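Local coordinates for phosphoacetylglucosamine mutase (Aspergillus lentulus, PDB 5O9X), which interconverts N-acetylglucosamine 6-phosphate and N-acetylglucosamine 1-phosphate, a step on the route to UDP-N-acetylglucosamine, at residues I470-D475 against L480-G485; A517-A520 against E524-D527; K23-G28 against N40-A45. The protein carries 1 engineered substitution. One frame throughout, in Å; residues are numbered along the deposited sequence.

Contact 1. Residues I470-D475 against L480-G485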
ATOM      1  N   ILE A 470     -18.806 -12.186  12.174  1.00 22.70           N
ATOM      2  CA  ILE A 470     -19.981 -11.530  12.799  1.00 23.02           C
ATOM      3  C   ILE A 470     -19.800  -9.988  12.987  1.00 20.94           C
ATOM      4  O   ILE A 470     -20.756  -9.288  13.364  1.00 18.34           O
ATOM      5  CB  ILE A 470     -20.393 -12.187  14.123  1.00 24.57           C
ATOM      6  CG1 ILE A 470     -19.418 -11.771  15.244  1.00 21.17           C
ATOM      7  CG2 ILE A 470     -20.466 -13.721  13.957  1.00 26.57           C
ATOM      8  CD1 ILE A 470     -19.830 -12.163  16.643  1.00 23.37           C
ATOM      9  N   PHE A 471     -18.584  -9.476  12.767  1.00 19.10           N
ATOM     10  CA  PHE A 471     -18.326  -7.999  12.889  1.00 18.80           C
ATOM     11  C   PHE A 471     -18.472  -7.381  11.504  1.00 20.60           C
ATOM     12  O   PHE A 471     -17.616  -7.588  10.626  1.00 17.91           O
ATOM     13  CB  PHE A 471     -16.923  -7.751  13.436  1.00 19.07           C
ATOM     14  CG  PHE A 471     -16.782  -8.198  14.855  1.00 19.01           C
ATOM     15  CD1 PHE A 471     -17.041  -7.294  15.909  1.00 18.01           C
ATOM     16  CD2 PHE A 471     -16.559  -9.571  15.161  1.00 18.19           C
ATOM     17  CE1 PHE A 471     -16.902  -7.699  17.248  1.00 22.01           C
ATOM     18  CE2 PHE A 471     -16.454  -9.970  16.482  1.00 18.52           C
ATOM     19  CZ  PHE A 471     -16.638  -9.070  17.519  1.00 19.19           C
ATOM     20  N   LYS A 472     -19.587  -6.689  11.273  1.00 21.65           N
ATOM     21  CA  LYS A 472     -19.911  -6.176   9.901  1.00 20.32           C
ATOM     22  C   LYS A 472     -20.061  -4.658  10.035  1.00 18.79           C
ATOM     23  O   LYS A 472     -20.828  -4.159  10.892  1.00 17.52           O
ATOM     24  CB  LYS A 472     -21.171  -6.819   9.295  1.00 24.53           C
ATOM     25  CG  LYS A 472     -21.101  -8.369   9.238  1.00 30.22           C
ATOM     26  CD  LYS A 472     -22.293  -9.078   8.546  1.00 33.24           C
ATOM     27  CE  LYS A 472     -23.638  -8.699   9.139  1.00 46.40           C
ATOM     28  NZ  LYS A 472     -24.471  -9.692   9.889  1.00 49.52           N
ATOM     29  N   ALA A 473     -19.265  -3.950   9.274  1.00 17.16           N
ATOM     30  CA  ALA A 473     -19.198  -2.515   9.447  1.00 21.01           C
ATOM     31  C   ALA A 473     -19.736  -1.712   8.254  1.00 18.54           C
ATOM     32  O   ALA A 473     -19.734  -2.193   7.134  1.00 23.25           O
ATOM     33  CB  ALA A 473     -17.739  -2.107   9.770  1.00 21.47           C
ATOM     34  N   TYR A 474     -20.083  -0.458   8.485  1.00 17.60           N
ATOM     35  CA  TYR A 474     -20.568   0.417   7.386  1.00 18.03           C
ATOM     36  C   TYR A 474     -20.165   1.883   7.680  1.00 17.59           C
ATOM     37  O   TYR A 474     -19.547   2.150   8.739  1.00 16.21           O
ATOM     38  CB  TYR A 474     -22.111   0.223   7.160  1.00 17.20           C
ATOM     39  CG  TYR A 474     -22.865   0.726   8.387  1.00 18.25           C
ATOM     40  CD1 TYR A 474     -23.332   2.063   8.419  1.00 17.29           C
ATOM     41  CD2 TYR A 474     -23.071  -0.099   9.522  1.00 18.79           C
ATOM     42  CE1 TYR A 474     -24.003   2.594   9.535  1.00 18.12           C
ATOM     43  CE2 TYR A 474     -23.700   0.428  10.665  1.00 16.12           C
ATOM     44  CZ  TYR A 474     -24.143   1.753  10.654  1.00 17.77           C
ATOM     45  OH  TYR A 474     -24.795   2.228  11.768  1.00 19.56           O
ATOM     46  N   ASP A 475     -20.422   2.807   6.715  1.00 17.36           N
ATOM     47  CA  ASP A 475     -20.105   4.238   6.841  1.00 17.39           C
ATOM     48  C   ASP A 475     -18.583   4.409   6.893  1.00 16.97           C
ATOM     49  O   ASP A 475     -18.016   4.879   7.907  1.00 15.77           O
ATOM     50  CB  ASP A 475     -20.863   4.856   8.053  1.00 21.11           C
ATOM     51  CG  ASP A 475     -20.644   6.369   8.178  1.00 24.55           C
ATOM     52  OD1 ASP A 475     -20.143   7.005   7.238  1.00 24.73           O
ATOM     53  OD2 ASP A 475     -20.785   6.875   9.294  1.00 33.29           O
ATOM     54  N   LEU A 480     -20.496  -0.478  13.462  1.00 14.68           N
ATOM     55  CA  LEU A 480     -20.839  -1.912  13.356  1.00 16.23           C
ATOM     56  C   LEU A 480     -22.348  -2.112  13.218  1.00 17.73           C
ATOM     57  O   LEU A 480     -23.156  -1.597  14.044  1.00 18.92           O
ATOM     58  CB  LEU A 480     -20.318  -2.676  14.583  1.00 16.65           C
ATOM     59  CG  LEU A 480     -18.806  -2.837  14.498  1.00 18.49           C
ATOM     60  CD1 LEU A 480     -18.318  -3.287  15.874  1.00 18.13           C
ATOM     61  CD2 LEU A 480     -18.375  -3.820  13.401  1.00 17.00           C
ATOM     62  N   GLU A 481     -22.748  -2.732  12.107  1.00 17.70           N
ATOM     63  CA  GLU A 481     -24.137  -3.172  11.950  1.00 21.03           C
ATOM     64  C   GLU A 481     -24.342  -4.396  12.883  1.00 21.36           C
ATOM     65  O   GLU A 481     -25.420  -4.610  13.459  1.00 23.36           O
ATOM     66  CB  GLU A 481     -24.360  -3.580  10.460  1.00 23.45           C
ATOM     67  CG  GLU A 481     -25.329  -4.750  10.224  1.00 27.61           C
ATOM     68  CD  GLU A 481     -25.078  -5.474   8.920  1.00 29.61           C
ATOM     69  OE1 GLU A 481     -24.056  -5.193   8.207  1.00 27.84           O
ATOM     70  OE2 GLU A 481     -25.934  -6.323   8.570  1.00 31.31           O
ATOM     71  N   SER A 482     -23.299  -5.171  13.048  1.00 21.17           N
ATOM     72  CA  SER A 482     -23.352  -6.449  13.772  1.00 21.95           C
ATOM     73  C   SER A 482     -21.985  -6.632  14.463  1.00 20.49           C
ATOM     74  O   SER A 482     -20.991  -6.187  13.904  1.00 19.60           O
ATOM     75  CB  SER A 482     -23.567  -7.548  12.734  1.00 21.98           C
ATOM     76  OG  SER A 482     -23.511  -8.836  13.388  1.00 30.05           O
ATOM     77  N   PRO A 483     -21.886  -7.249  15.646  1.00 21.82           N
ATOM     78  CA  PRO A 483     -22.980  -7.904  16.390  1.00 23.23           C
ATOM     79  C   PRO A 483     -24.004  -6.890  16.977  1.00 21.87           C
ATOM     80  O   PRO A 483     -23.657  -5.750  17.237  1.00 20.10           O
ATOM     81  CB  PRO A 483     -22.235  -8.600  17.588  1.00 26.10           C
ATOM     82  CG  PRO A 483     -20.789  -8.488  17.280  1.00 22.52           C
ATOM     83  CD  PRO A 483     -20.615  -7.306  16.398  1.00 21.16           C
ATOM     84  N   PRO A 484     -25.284  -7.314  17.133  1.00 21.82           N
ATOM     85  CA  PRO A 484     -26.366  -6.397  17.576  1.00 22.35           C
ATOM     86  C   PRO A 484     -25.964  -5.805  18.908  1.00 20.99           C
ATOM     87  O   PRO A 484     -25.439  -6.547  19.765  1.00 20.75           O
ATOM     88  CB  PRO A 484     -27.587  -7.342  17.770  1.00 24.00           C
ATOM     89  CG  PRO A 484     -27.288  -8.481  16.795  1.00 24.04           C
ATOM     90  CD  PRO A 484     -25.786  -8.669  16.803  1.00 21.55           C
ATOM     91  N   GLY A 485     -26.147  -4.488  19.077  1.00 18.83           N
ATOM     92  CA  GLY A 485     -25.969  -3.870  20.404  1.00 18.66           C
ATOM     93  C   GLY A 485     -24.539  -3.363  20.645  1.00 18.04           C
ATOM     94  O   GLY A 485     -24.343  -2.604  21.516  1.00 18.54           O
TER
HETATM   95  O   HOH W   1     -24.782   0.496  14.045  1.00 29.37           O

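Contact 2. Residues A517-A520 against E524-D527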
ATOM      1  N   ALA A 517      -8.715   3.887  19.021  1.00 13.53           N
ATOM      2  CA  ALA A 517      -9.318   4.915  19.836  1.00 15.41           C
ATOM      3  C   ALA A 517      -8.382   6.125  19.805  1.00 15.37           C
ATOM      4  O   ALA A 517      -7.187   5.949  19.815  1.00 14.78           O
ATOM      5  CB  ALA A 517      -9.581   4.438  21.273  1.00 14.88           C
ATOM      6  N   GLU A 518      -8.958   7.304  19.815  1.00 14.43           N
ATOM      7  CA  GLU A 518      -8.237   8.534  20.068  1.00 14.01           C
ATOM      8  C   GLU A 518      -9.030   9.350  21.142  1.00 15.31           C
ATOM      9  O   GLU A 518     -10.254   9.195  21.288  1.00 16.55           O
ATOM     10  CB  GLU A 518      -8.004   9.323  18.782  1.00 14.64           C
ATOM     11  CG  GLU A 518      -9.313   9.764  18.103  1.00 14.80           C
ATOM     12  CD  GLU A 518      -9.100  10.478  16.767  1.00 15.01           C
ATOM     13  OE1 GLU A 518      -8.043  10.190  16.106  1.00 17.25           O
ATOM     14  OE2 GLU A 518     -10.027  11.251  16.350  1.00 15.47           O
ATOM     15  N   ALA A 519      -8.309  10.176  21.897  1.00 15.72           N
ATOM     16  CA  ALA A 519      -8.984  11.168  22.749  1.00 16.95           C
ATOM     17  C   ALA A 519      -7.999  12.320  23.000  1.00 16.91           C
ATOM     18  O   ALA A 519      -6.862  12.254  22.515  1.00 20.32           O
ATOM     19  CB  ALA A 519      -9.421  10.495  24.068  1.00 15.87           C
ATOM     20  N   ALA A 520      -8.362  13.290  23.846  1.00 19.34           N
ATOM     21  CA  ALA A 520      -7.496  14.468  24.029  1.00 17.76           C
ATOM     22  C   ALA A 520      -6.282  14.209  24.866  1.00 21.28           C
ATOM     23  O   ALA A 520      -5.307  14.953  24.795  1.00 19.51           O
ATOM     24  CB  ALA A 520      -8.330  15.605  24.642  1.00 17.95           C
ATOM     25  N   GLU A 524      -7.084   9.027  28.622  1.00 18.59           N
ATOM     26  CA  GLU A 524      -8.402   8.838  27.990  1.00 19.61           C
ATOM     27  C   GLU A 524      -8.334   7.904  26.802  1.00 17.69           C
ATOM     28  O   GLU A 524      -9.225   7.027  26.647  1.00 18.23           O
ATOM     29  CB  GLU A 524      -8.995  10.159  27.554  1.00 18.56           C
ATOM     30  CG  GLU A 524      -9.529  11.005  28.742  1.00 22.05           C
ATOM     31  CD  GLU A 524      -9.866  12.405  28.273  1.00 23.05           C
ATOM     32  OE1 GLU A 524      -8.905  13.132  27.817  1.00 23.92           O
ATOM     33  OE2 GLU A 524     -11.066  12.722  28.233  1.00 22.35           O
ATOM     34  N   ALA A 525      -7.346   8.107  25.934  1.00 16.24           N
ATOM     35  CA  ALA A 525      -7.321   7.253  24.715  1.00 16.33           C
ATOM     36  C   ALA A 525      -7.073   5.804  25.112  1.00 17.09           C
ATOM     37  O   ALA A 525      -7.646   4.903  24.515  1.00 16.16           O
ATOM     38  CB  ALA A 525      -6.245   7.705  23.747  1.00 15.15           C
ATOM     39  N   ASP A 526      -6.157   5.554  26.071  1.00 16.42           N
ATOM     40  CA  ASP A 526      -5.885   4.175  26.462  1.00 19.18           C
ATOM     41  C   ASP A 526      -7.098   3.530  27.141  1.00 19.82           C
ATOM     42  O   ASP A 526      -7.377   2.338  26.945  1.00 20.86           O
ATOM     43  CB  ASP A 526      -4.692   4.185  27.458  1.00 21.30           C
ATOM     44  CG  ASP A 526      -3.328   4.426  26.729  1.00 25.37           C
ATOM     45  OD1 ASP A 526      -3.289   4.331  25.503  1.00 27.17           O
ATOM     46  OD2 ASP A 526      -2.325   4.694  27.367  1.00 26.31           O
ATOM     47  N   ASP A 527      -7.804   4.330  27.944  1.00 17.68           N
ATOM     48  CA  ASP A 527      -8.991   3.786  28.638  1.00 18.29           C
ATOM     49  C   ASP A 527     -10.097   3.439  27.648  1.00 17.04           C
ATOM     50  O   ASP A 527     -10.704   2.366  27.701  1.00 16.77           O
ATOM     51  CB  ASP A 527      -9.502   4.840  29.616  1.00 15.33           C
ATOM     52  CG  ASP A 527     -10.508   4.278  30.627  1.00 19.91           C
ATOM     53  OD1 ASP A 527     -10.298   3.111  31.010  1.00 18.41           O
ATOM     54  OD2 ASP A 527     -11.468   5.029  31.008  1.00 20.15           O
TER

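Contact 3. Residues K23-G28 against N40-A45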
ATOM      1  N   LYS A  23     -11.045 -25.384   5.245  1.00 37.57           N
ATOM      2  CA  LYS A  23     -10.773 -23.923   5.095  1.00 33.89           C
ATOM      3  C   LYS A  23     -11.572 -23.350   3.946  1.00 33.63           C
ATOM      4  O   LYS A  23     -11.609 -23.916   2.826  1.00 31.87           O
ATOM      5  CB  LYS A  23      -9.296 -23.576   4.876  1.00 40.76           C
ATOM      6  CG  LYS A  23      -8.324 -24.285   5.806  1.00 53.50           C
ATOM      7  CD  LYS A  23      -8.518 -23.992   7.293  1.00 56.52           C
ATOM      8  CE  LYS A  23      -7.278 -24.402   8.068  1.00 59.77           C
ATOM      9  NZ  LYS A  23      -7.372 -23.936   9.472  1.00 63.93           N
ATOM     10  N   ILE A  24     -12.217 -22.235   4.238  1.00 31.44           N
ATOM     11  CA  ILE A  24     -12.902 -21.422   3.240  1.00 33.47           C
ATOM     12  C   ILE A  24     -11.995 -20.178   3.073  1.00 36.59           C
ATOM     13  O   ILE A  24     -11.591 -19.601   4.051  1.00 32.94           O
ATOM     14  CB  ILE A  24     -14.324 -21.041   3.711  1.00 33.23           C
ATOM     15  CG1 ILE A  24     -15.272 -22.316   3.727  1.00 41.27           C
ATOM     16  CG2 ILE A  24     -14.881 -19.892   2.870  1.00 35.15           C
ATOM     17  CD1 ILE A  24     -16.492 -22.223   4.637  1.00 42.28           C
ATOM     18  N   PHE A  25     -11.663 -19.825   1.837  1.00 32.35           N
ATOM     19  CA  PHE A  25     -10.745 -18.728   1.537  1.00 30.72           C
ATOM     20  C   PHE A  25     -11.510 -17.469   1.139  1.00 30.70           C
ATOM     21  O   PHE A  25     -12.570 -17.555   0.552  1.00 30.84           O
ATOM     22  CB  PHE A  25      -9.777 -19.145   0.426  1.00 26.12           C
ATOM     23  CG  PHE A  25      -9.057 -20.408   0.724  1.00 26.93           C
ATOM     24  CD1 PHE A  25      -8.061 -20.448   1.709  1.00 24.89           C
ATOM     25  CD2 PHE A  25      -9.371 -21.595   0.019  1.00 27.00           C
ATOM     26  CE1 PHE A  25      -7.373 -21.624   1.988  1.00 26.89           C
ATOM     27  CE2 PHE A  25      -8.692 -22.787   0.327  1.00 27.84           C
ATOM     28  CZ  PHE A  25      -7.688 -22.801   1.298  1.00 26.22           C
ATOM     29  N   GLN A  26     -11.002 -16.299   1.532  1.00 30.20           N
ATOM     30  CA  GLN A  26     -11.633 -15.052   1.152  1.00 30.32           C
ATOM     31  C   GLN A  26     -10.546 -14.114   0.624  1.00 28.24           C
ATOM     32  O   GLN A  26      -9.401 -14.167   1.092  1.00 23.21           O
ATOM     33  CB  GLN A  26     -12.405 -14.448   2.336  1.00 40.49           C
ATOM     34  CG  GLN A  26     -11.614 -14.518   3.639  1.00 52.46           C
ATOM     35  CD  GLN A  26     -12.266 -13.796   4.835  1.00 67.46           C
ATOM     36  OE1 GLN A  26     -13.256 -14.291   5.413  1.00 52.49           O
ATOM     37  NE2 GLN A  26     -11.685 -12.625   5.231  1.00 64.10           N
ATOM     38  N   TYR A  27     -10.901 -13.242  -0.313  1.00 29.35           N
ATOM     39  CA  TYR A  27      -9.915 -12.346  -0.930  1.00 26.67           C
ATOM     40  C   TYR A  27      -9.366 -11.268   0.074  1.00 25.59           C
ATOM     41  O   TYR A  27      -8.186 -10.906   0.036  1.00 27.99           O
ATOM     42  CB  TYR A  27     -10.516 -11.713  -2.186  1.00 25.98           C
ATOM     43  CG  TYR A  27      -9.503 -11.096  -3.109  1.00 28.46           C
ATOM     44  CD1 TYR A  27      -8.850 -11.883  -4.092  1.00 28.90           C
ATOM     45  CD2 TYR A  27      -9.202  -9.722  -3.029  1.00 29.50           C
ATOM     46  CE1 TYR A  27      -7.941 -11.305  -4.945  1.00 36.82           C
ATOM     47  CE2 TYR A  27      -8.297  -9.121  -3.924  1.00 32.87           C
ATOM     48  CZ  TYR A  27      -7.668  -9.917  -4.862  1.00 35.18           C
ATOM     49  OH  TYR A  27      -6.727  -9.406  -5.746  1.00 40.97           O
ATOM     50  N   GLY A  28     -10.206 -10.790   0.975  1.00 24.13           N
ATOM     51  CA  GLY A  28      -9.712  -9.896   2.056  1.00 22.50           C
ATOM     52  C   GLY A  28      -9.429  -8.494   1.517  1.00 23.34           C
ATOM     53  O   GLY A  28      -9.858  -8.105   0.407  1.00 21.77           O
ATOM     54  N   ASN A  40      -0.927 -23.611  -1.181  1.00 21.88           N
ATOM     55  CA  ASN A  40      -0.706 -24.166  -2.541  1.00 21.68           C
ATOM     56  C   ASN A  40      -1.926 -24.067  -3.512  1.00 22.06           C
ATOM     57  O   ASN A  40      -1.799 -23.596  -4.661  1.00 21.38           O
ATOM     58  CB  ASN A  40      -0.293 -25.644  -2.443  1.00 24.30           C
ATOM     59  CG  ASN A  40       1.164 -25.817  -2.059  1.00 27.95           C
ATOM     60  OD1 ASN A  40       1.957 -24.844  -1.957  1.00 27.42           O
ATOM     61  ND2 ASN A  40       1.525 -27.039  -1.790  1.00 28.92           N
ATOM     62  N   THR A  41      -3.099 -24.537  -3.069  1.00 21.66           N
ATOM     63  CA  THR A  41      -4.211 -24.640  -4.002  1.00 22.34           C
ATOM     64  C   THR A  41      -4.730 -23.232  -4.353  1.00 23.29           C
ATOM     65  O   THR A  41      -5.238 -22.993  -5.454  1.00 24.84           O
ATOM     66  CB  THR A  41      -5.311 -25.557  -3.494  1.00 20.95           C
ATOM     67  OG1 THR A  41      -5.952 -25.015  -2.325  1.00 20.60           O
ATOM     68  CG2 THR A  41      -4.731 -26.932  -3.141  1.00 24.15           C
ATOM     69  N   VAL A  42      -4.574 -22.312  -3.406  1.00 23.04           N
ATOM     70  CA  VAL A  42      -4.956 -20.913  -3.574  1.00 23.79           C
ATOM     71  C   VAL A  42      -4.150 -20.270  -4.708  1.00 21.43           C
ATOM     72  O   VAL A  42      -4.707 -19.644  -5.613  1.00 22.86           O
ATOM     73  CB  VAL A  42      -4.762 -20.091  -2.261  1.00 24.22           C
ATOM     74  CG1 VAL A  42      -5.095 -18.638  -2.495  1.00 25.72           C
ATOM     75  CG2 VAL A  42      -5.724 -20.559  -1.197  1.00 24.29           C
ATOM     76  N   VAL A  43      -2.838 -20.391  -4.614  1.00 20.87           N
ATOM     77  CA  VAL A  43      -1.929 -19.835  -5.585  1.00 20.69           C
ATOM     78  C   VAL A  43      -2.202 -20.476  -6.972  1.00 23.81           C
ATOM     79  O   VAL A  43      -2.130 -19.798  -8.023  1.00 23.55           O
ATOM     80  CB  VAL A  43      -0.453 -20.034  -5.082  1.00 17.74           C
ATOM     81  CG1 VAL A  43       0.552 -19.665  -6.158  1.00 19.34           C
ATOM     82  CG2 VAL A  43      -0.234 -19.182  -3.787  1.00 17.70           C
ATOM     83  N   TYR A  44      -2.426 -21.791  -6.955  1.00 21.93           N
ATOM     84  CA  TYR A  44      -2.745 -22.500  -8.211  1.00 24.53           C
ATOM     85  C   TYR A  44      -3.999 -21.863  -8.821  1.00 22.44           C
ATOM     86  O   TYR A  44      -4.006 -21.544  -9.993  1.00 23.97           O
ATOM     87  CB  TYR A  44      -2.988 -23.996  -7.922  1.00 26.87           C
ATOM     88  CG  TYR A  44      -3.129 -24.792  -9.176  1.00 28.16           C
ATOM     89  CD1 TYR A  44      -2.009 -25.121  -9.929  1.00 26.40           C
ATOM     90  CD2 TYR A  44      -4.400 -25.101  -9.670  1.00 30.91           C
ATOM     91  CE1 TYR A  44      -2.135 -25.811 -11.132  1.00 34.13           C
ATOM     92  CE2 TYR A  44      -4.542 -25.813 -10.872  1.00 30.20           C
ATOM     93  CZ  TYR A  44      -3.415 -26.171 -11.576  1.00 33.95           C
ATOM     94  OH  TYR A  44      -3.554 -26.845 -12.778  1.00 37.62           O
ATOM     95  N   ALA A  45      -5.033 -21.645  -8.014  1.00 21.38           N
ATOM     96  CA  ALA A  45      -6.265 -20.958  -8.449  1.00 23.74           C
ATOM     97  C   ALA A  45      -5.999 -19.558  -9.023  1.00 26.49           C
ATOM     98  O   ALA A  45      -6.549 -19.134 -10.089  1.00 23.54           O
ATOM     99  CB  ALA A  45      -7.230 -20.845  -7.276  1.00 20.27           C
TER

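Contact 1. Residues I470-D475 against L480-G485
K472 pairs with S482, and A473 with L480, where strands 472-474 and 480-482 run antiparallel at 143° with their axes 4.5 Å apart. K472 N donates to S482 O (3.0 Å), while K472 O receives E481 N at 2.7 Å and S482 N only weakly. E481 and S482 thus both stand against the single residue K472, a classic beta bulge in the short hairpin of the C-terminal domain. Just beyond the ladder, S482 OG, swung anti to its own N (chi1 175°), donates to I470 O at 2.8 Å. P483, entered through a cis peptide bond, lays CG over one face of the F471 ring, offset toward its rim and 4.2 Å from the centroid, a CH-pi contact; I470 CD1 also meets this CG. L480 CD1 sits at the edge of the same ring, and L486 of helix 486-495 touches both F471 and L480. On the other face of the hairpin, K472 crosses E481, with CE 3.4 Å and NZ, in a long salt bridge, 3.9 Å from OE2. Y474 turns its ring edge to the bulge, CE2 3.6 Å from E481 N, and a water bridges Y474 OH to L480 O, donating to the latter.

Contact 2. Residues A517-A520 against E524-D527
A519 meets E524 and A525 just past the end of strand 513-518, which a short connection joins to the first turns of helix 522-539 in the C-terminal domain. Methyl and methylene groups make the apolar contacts: A519 CB points at the helix and touches E524 CB at 3.5 Å, and it also lies 4.2 Å from A525 CB, so one methyl covers two successive helix residues. Other methyls rest on backbone atoms. A525 CB reaches back to within 3.7 Å of A519 N. Two residues earlier, on the same side of the strand, A517 CB approaches A525 O at 3.8 Å and extends the packing to L528 and A529 of the same helix. The carboxylates of E518 and E524 have partners outside the two segments. E524 OE1, 4.0 Å from A520 N and too far for a bond, is hydrogen-bonded to S521 OG, and OE2 to N498 N. E518 points away from the helix and forms a salt bridge with R501. The join therefore rests on methyl and methylene groups packed on one another and on backbone atoms, and the small alanines allow 4.7 Å between the CA atoms of A519 and A525.

Contact 3. Residues K23-G28 against N40-A45
F25 spreads one face of its ring over V42, joining the loop before strand 32-35 to the start of helix 40-56 in the N-terminal alpha/beta/alpha domain. The fit here is close: V42 CG2 stands over the ring centre, 3.6 Å from the centroid and 7° off the normal, a CH-pi contact in which one methyl addresses all six ring carbons. V42 can present that methyl because its CG1 is anti to the backbone N (chi1 177°), leaving CG2 anti to the carbonyl carbon and directed at the loop. T41 comes in more loosely, with OG1 4.4 Å from F25 CE2 and oblique to the ring. M34 of strand 32-35 touches both F25 and V42, while P20 and N101 also pack on the phenyl group, so the buried aromatic fills the junction of loop, strand and two helices. Beyond this single ring the segments stay apart: even F25 and V42, the nearest pair along the backbones, have their CA atoms 8.0 Å from each other. K23, I24 and Q26 form the exposed side of the loop. There Q26 O is hydrogen-bonded to a glycerol probably left from crystallisation. The second face of the F25 ring meets its own loop, where K23 O sits 4.0 Å above the ring plane, offset toward the rim.

Contacts 1 and 2 belong to the C-terminal domain, their centres 22 Å apart and nearest atoms about 12 Å apart. Helix 522-539 ties them together: contact 2 packs its start against the strand, and F471 and P483 of contact 1 touch its later residues V536 and A539. Contact 3 lies in the N-terminal domain, its centre 25 Å from contact 1 and 38 Å from contact 2. It comes within about 9 Å of contact 1 by nearest atoms, and Q26 touches R468, shortly before 470-475. The bound glucose 1,6-bisphosphate occupies the cleft between domains, about 11 Å from the side chain of A473.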